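Local coordinates for extracellular matrix-binding protein EbhA (Staphylococcus aureus, PDB 2DGJ) that probably mediates attachment of the bacterium to extracellular matrix, this fragment being a rod-like piece of the giant cell wall-associated adhesin built from three-helix bundles, at residues P218-Q222 with L223-N227; K29-A32 with Y33-V37. All coordinates share one frame; numbering follows the deposited sequence.

Both contacts are local, made between residues a few positions apart in one unbroken stretch. Contact 1 starts helix 222-234, in the GA module near the C-terminal end of the fragment. Contact 2 lies within helix 27-46, in the FIVAR domain. The two sit on opposite sides of the chain's centre, with their own centres about 100 Å apart, and share no helix. Contact 1 is mostly at the surface, and side chains help to satisfy the helix end. Contact 2 is partly buried. Its bonds across the two segments are between backbone atoms, and its side chains reach neighbouring helices of the same chain and the second subunit.

Contact 1: P218-Q222 with L223-N227; sequences PNLTQ and LQKDN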
loop_
_atom_site.group_PDB
_atom_site.type_symbol
_atom_site.label_atom_id
_atom_site.label_comp_id
_atom_site.label_asym_id
_atom_site.label_seq_id
_atom_site.Cartn_x
_atom_site.Cartn_y
_atom_site.Cartn_z
ATOM N N PRO A 218 -56.895 -49.885 0.565
ATOM C CA PRO A 218 -57.951 -50.865 0.299
ATOM C C PRO A 218 -59.382 -50.351 0.451
ATOM O O PRO A 218 -60.304 -50.889 -0.159
ATOM C CB PRO A 218 -57.647 -51.971 1.299
ATOM C CG PRO A 218 -57.170 -51.187 2.489
ATOM C CD PRO A 218 -56.241 -50.166 1.859
ATOM N N ASN A 219 -59.556 -49.325 1.276
ATOM C CA ASN A 219 -60.871 -48.750 1.552
ATOM C C ASN A 219 -61.349 -47.712 0.540
ATOM O O ASN A 219 -62.439 -47.151 0.684
ATOM C CB ASN A 219 -60.859 -48.111 2.943
ATOM C CG ASN A 219 -59.724 -47.118 3.110
ATOM O OD1 ASN A 219 -58.549 -47.474 3.003
ATOM N ND2 ASN A 219 -60.069 -45.862 3.371
ATOM N N LEU A 220 -60.546 -47.458 -0.488
ATOM C CA LEU A 220 -60.910 -46.459 -1.487
ATOM C C LEU A 220 -61.228 -46.997 -2.876
ATOM O O LEU A 220 -60.566 -47.916 -3.367
ATOM C CB LEU A 220 -59.787 -45.428 -1.607
ATOM C CG LEU A 220 -59.916 -44.080 -0.893
ATOM C CD1 LEU A 220 -60.703 -44.221 0.398
ATOM C CD2 LEU A 220 -58.514 -43.532 -0.639
ATOM N N THR A 221 -62.246 -46.416 -3.506
ATOM C CA THR A 221 -62.603 -46.799 -4.864
ATOM C C THR A 221 -61.548 -46.085 -5.707
ATOM O O THR A 221 -60.849 -45.206 -5.205
ATOM C CB THR A 221 -64.003 -46.285 -5.264
ATOM O OG1 THR A 221 -63.995 -44.852 -5.287
ATOM C CG2 THR A 221 -65.065 -46.788 -4.277
ATOM N N GLN A 222 -61.423 -46.443 -6.977
ATOM C CA GLN A 222 -60.409 -45.807 -7.807
ATOM C C GLN A 222 -60.630 -44.306 -8.007
ATOM O O GLN A 222 -59.688 -43.520 -7.911
ATOM C CB GLN A 222 -60.319 -46.498 -9.166
ATOM C CG GLN A 222 -59.110 -46.056 -9.966
ATOM C CD GLN A 222 -59.200 -46.446 -11.427
ATOM O OE1 GLN A 222 -58.596 -47.428 -11.862
ATOM N NE2 GLN A 222 -59.968 -45.679 -12.191
ATOM N N LEU A 223 -61.867 -43.904 -8.279
ATOM C CA LEU A 223 -62.146 -42.486 -8.482
ATOM C C LEU A 223 -61.959 -41.685 -7.198
ATOM O O LEU A 223 -61.646 -40.490 -7.246
ATOM C CB LEU A 223 -63.565 -42.285 -9.043
ATOM C CG LEU A 223 -64.814 -42.787 -8.310
ATOM C CD1 LEU A 223 -64.983 -42.085 -6.973
ATOM C CD2 LEU A 223 -66.025 -42.514 -9.190
ATOM N N GLN A 224 -62.159 -42.333 -6.052
ATOM C CA GLN A 224 -61.973 -41.661 -4.774
ATOM C C GLN A 224 -60.488 -41.370 -4.659
ATOM O O GLN A 224 -60.083 -40.330 -4.143
ATOM C CB GLN A 224 -62.425 -42.549 -3.615
ATOM C CG GLN A 224 -63.935 -42.674 -3.465
ATOM C CD GLN A 224 -64.335 -43.546 -2.293
ATOM O OE1 GLN A 224 -63.949 -44.711 -2.212
ATOM N NE2 GLN A 224 -65.120 -42.987 -1.378
ATOM N N LYS A 225 -59.680 -42.301 -5.159
ATOM C CA LYS A 225 -58.235 -42.149 -5.135
ATOM C C LYS A 225 -57.837 -41.011 -6.060
ATOM O O LYS A 225 -56.919 -40.248 -5.746
ATOM C CB LYS A 225 -57.552 -43.447 -5.580
ATOM C CG LYS A 225 -57.747 -44.602 -4.612
ATOM C CD LYS A 225 -57.034 -45.859 -5.079
ATOM C CE LYS A 225 -57.165 -46.985 -4.060
ATOM N NZ LYS A 225 -56.481 -48.232 -4.513
ATOM N N ASP A 226 -58.526 -40.890 -7.194
ATOM C CA ASP A 226 -58.229 -39.827 -8.149
ATOM C C ASP A 226 -58.467 -38.480 -7.485
ATOM O O ASP A 226 -57.597 -37.618 -7.487
ATOM C CB ASP A 226 -59.106 -39.943 -9.396
ATOM C CG ASP A 226 -58.874 -41.237 -10.154
ATOM O OD1 ASP A 226 -57.699 -41.646 -10.276
ATOM O OD2 ASP A 226 -59.858 -41.838 -10.637
ATOM N N ASN A 227 -59.652 -38.313 -6.910
ATOM C CA ASN A 227 -60.007 -37.075 -6.225
ATOM C C ASN A 227 -58.914 -36.685 -5.229
ATOM O O ASN A 227 -58.321 -35.612 -5.325
ATOM C CB ASN A 227 -61.341 -37.254 -5.491
ATOM C CG ASN A 227 -61.696 -36.060 -4.617
ATOM O OD1 ASN A 227 -61.697 -34.917 -5.075
ATOM N ND2 ASN A 227 -62.006 -36.325 -3.352
#
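The backbone enters helix 222-234 at Thr221, whose O accepts from Lys225 N at 3.1 Å, while Gln222 O accepts from Asp226 N one residue on. Thr221 is the N-cap. Its own N donates to Gln224 OE1 at 2.7 Å, with an N-H...O angle of 168°. The donor lies in the plane of the Gln224 amide and meets a lone pair of OE1. Gln224 reaches back because its CG stands beside its own backbone N (chi1 -74°) and the chain runs straight on to CD. In the other direction, Gln224 N donates to Thr221 OG1 at 3.2 Å, although the position of this hydroxyl is less certain. The pair forms a capping box, the reciprocal arrangement that satisfies N-H groups at the start of an alpha-helix. Here it opens the helix that follows the loop after helix 199-215 in the GA module.

Leu220, just before the cap, is buried. Its CB lies 3.7 Å from Lys225 CG, and its CG packs 4.0 Å from Gln224 CB. The Lys225 chain is fully extended and runs back across Leu220, with CE 3.6 Å from Leu220 O. This carries its ammonium group past the cap, where NZ is hydrogen-bonded to Asn215 O at the end of the preceding helix. Leu220 and Gln224 touch Glu251, which probably comes from the expression tag. Asn219 ND2 donates to the backbone O atoms of Glu251 and of Gly248 in helix 238-250, joining the loop to the C-terminal end of the chain.

Contact 2: K29-A32 with Y33-V37; sequences KKTA and YDQAV
These residues are an internal stretch of helix 27-46, part of the FIVAR domain in a rod of three-helix bundles. Four successive backbone bonds cross from 29-32 to 33-37. Tyr33 N donates to Lys29 O at 3.2 Å. Asp34 N donates to Lys30 O at 3.0 Å. Gln35 N meets Thr31 O at 2.8 Å, and Ala36 N meets Ala32 O at 2.9 Å.

Between side chains, the methyl CG2 of Thr31 lies 4.0 Å from CG of Gln35. The two side chains run side by side and point the same way. With chi1 at -68°, Gln35 CG lies anti to its carbonyl carbon and comes to 3.2 Å from Thr31 O. The chain then bends at CG. Its amide is held by the second subunit: OE1 is bonded to Thr191 OG1 and NE2 to Asn188 OD1 of that chain. Thr31 OG1 bonds back to Gln27 O, and the residue also packs on Ser131 of the second subunit.

Another face of the helix turns inward. The Tyr33 ring is buried against Thr67 and Lys68 of helix 55-70 and Tyr22 of helix 20-23. Val37 CG2 sits 3.7 Å above one ring face, offset toward the rim. Asp34 OD1 forms a salt bridge with Lys17.

The backbone bonds hold the helix itself, which leaves the side chains to serve different neighbours: Tyr33 and Asp34 join helices within the chain, and Gln35 uses both ends of its amide to bind the second subunit.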
loop_
_atom_site.group_PDB
_atom_site.type_symbol
_atom_site.label_atom_id
_atom_site.label_comp_id
_atom_site.label_asym_id
_atom_site.label_seq_id
_atom_site.Cartn_x
_atom_site.Cartn_y
_atom_site.Cartn_z
ATOM N N LYS A 29 13.101 15.936 0.652
ATOM C CA LYS A 29 13.469 16.517 1.938
ATOM C C LYS A 29 14.359 15.567 2.730
ATOM O O LYS A 29 15.265 16.000 3.437
ATOM C CB LYS A 29 12.214 16.865 2.743
ATOM C CG LYS A 29 11.308 17.882 2.059
ATOM C CD LYS A 29 10.106 18.231 2.923
ATOM C CE LYS A 29 9.112 19.114 2.176
ATOM N NZ LYS A 29 9.707 20.410 1.757
ATOM N N LYS A 30 14.098 14.271 2.604
ATOM C CA LYS A 30 14.895 13.259 3.290
ATOM C C LYS A 30 16.294 13.234 2.683
ATOM O O LYS A 30 17.295 13.118 3.390
ATOM C CB LYS A 30 14.243 11.883 3.141
ATOM C CG LYS A 30 12.883 11.762 3.814
ATOM C CD LYS A 30 12.188 10.446 3.460
ATOM C CE LYS A 30 12.975 9.237 3.937
ATOM N NZ LYS A 30 12.237 7.963 3.667
ATOM N N THR A 31 16.354 13.358 1.360
ATOM C CA THR A 31 17.619 13.356 0.637
ATOM C C THR A 31 18.456 14.601 0.924
ATOM O O THR A 31 19.666 14.507 1.137
ATOM C CB THR A 31 17.381 13.255 -0.885
ATOM O OG1 THR A 31 16.780 11.989 -1.190
ATOM C CG2 THR A 31 18.688 13.385 -1.640
ATOM N N ALA A 32 17.814 15.764 0.922
ATOM C CA ALA A 32 18.515 17.013 1.185
ATOM C C ALA A 32 19.189 16.964 2.564
ATOM O O ALA A 32 20.347 17.370 2.727
ATOM C CB ALA A 32 17.533 18.180 1.102
ATOM N N TYR A 33 18.457 16.460 3.556
ATOM C CA TYR A 33 18.988 16.346 4.907
ATOM C C TYR A 33 20.176 15.402 4.884
ATOM O O TYR A 33 21.248 15.729 5.380
ATOM C CB TYR A 33 17.930 15.798 5.869
ATOM C CG TYR A 33 18.493 15.422 7.220
ATOM C CD1 TYR A 33 18.988 16.394 8.087
ATOM C CD2 TYR A 33 18.558 14.088 7.622
ATOM C CE1 TYR A 33 19.538 16.050 9.316
ATOM C CE2 TYR A 33 19.102 13.731 8.845
ATOM C CZ TYR A 33 19.589 14.715 9.685
ATOM O OH TYR A 33 20.130 14.362 10.892
ATOM N N ASP A 34 19.976 14.226 4.301
ATOM C CA ASP A 34 21.029 13.227 4.216
ATOM C C ASP A 34 22.287 13.780 3.544
ATOM O O ASP A 34 23.407 13.507 3.974
ATOM C CB ASP A 34 20.522 12.007 3.447
ATOM C CG ASP A 34 21.507 10.854 3.469
ATOM O OD1 ASP A 34 21.936 10.466 4.577
ATOM O OD2 ASP A 34 21.849 10.333 2.386
ATOM N N GLN A 35 22.097 14.568 2.492
ATOM C CA GLN A 35 23.223 15.152 1.774
ATOM C C GLN A 35 23.907 16.246 2.582
ATOM O O GLN A 35 25.096 16.507 2.399
ATOM C CB GLN A 35 22.766 15.707 0.421
ATOM C CG GLN A 35 22.343 14.628 -0.564
ATOM C CD GLN A 35 23.397 13.555 -0.711
ATOM O OE1 GLN A 35 24.519 13.821 -1.144
ATOM N NE2 GLN A 35 23.042 12.327 -0.343
ATOM N N ALA A 36 23.156 16.884 3.474
ATOM C CA ALA A 36 23.706 17.944 4.310
ATOM C C ALA A 36 24.631 17.314 5.344
ATOM O O ALA A 36 25.725 17.823 5.609
ATOM C CB ALA A 36 22.582 18.717 5.003
ATOM N N VAL A 37 24.186 16.199 5.920
ATOM C CA VAL A 37 24.977 15.487 6.917
ATOM C C VAL A 37 26.285 15.005 6.301
ATOM O O VAL A 37 27.354 15.174 6.882
ATOM C CB VAL A 37 24.210 14.271 7.468
ATOM C CG1 VAL A 37 25.073 13.485 8.436
ATOM C CG2 VAL A 37 22.953 14.746 8.167
#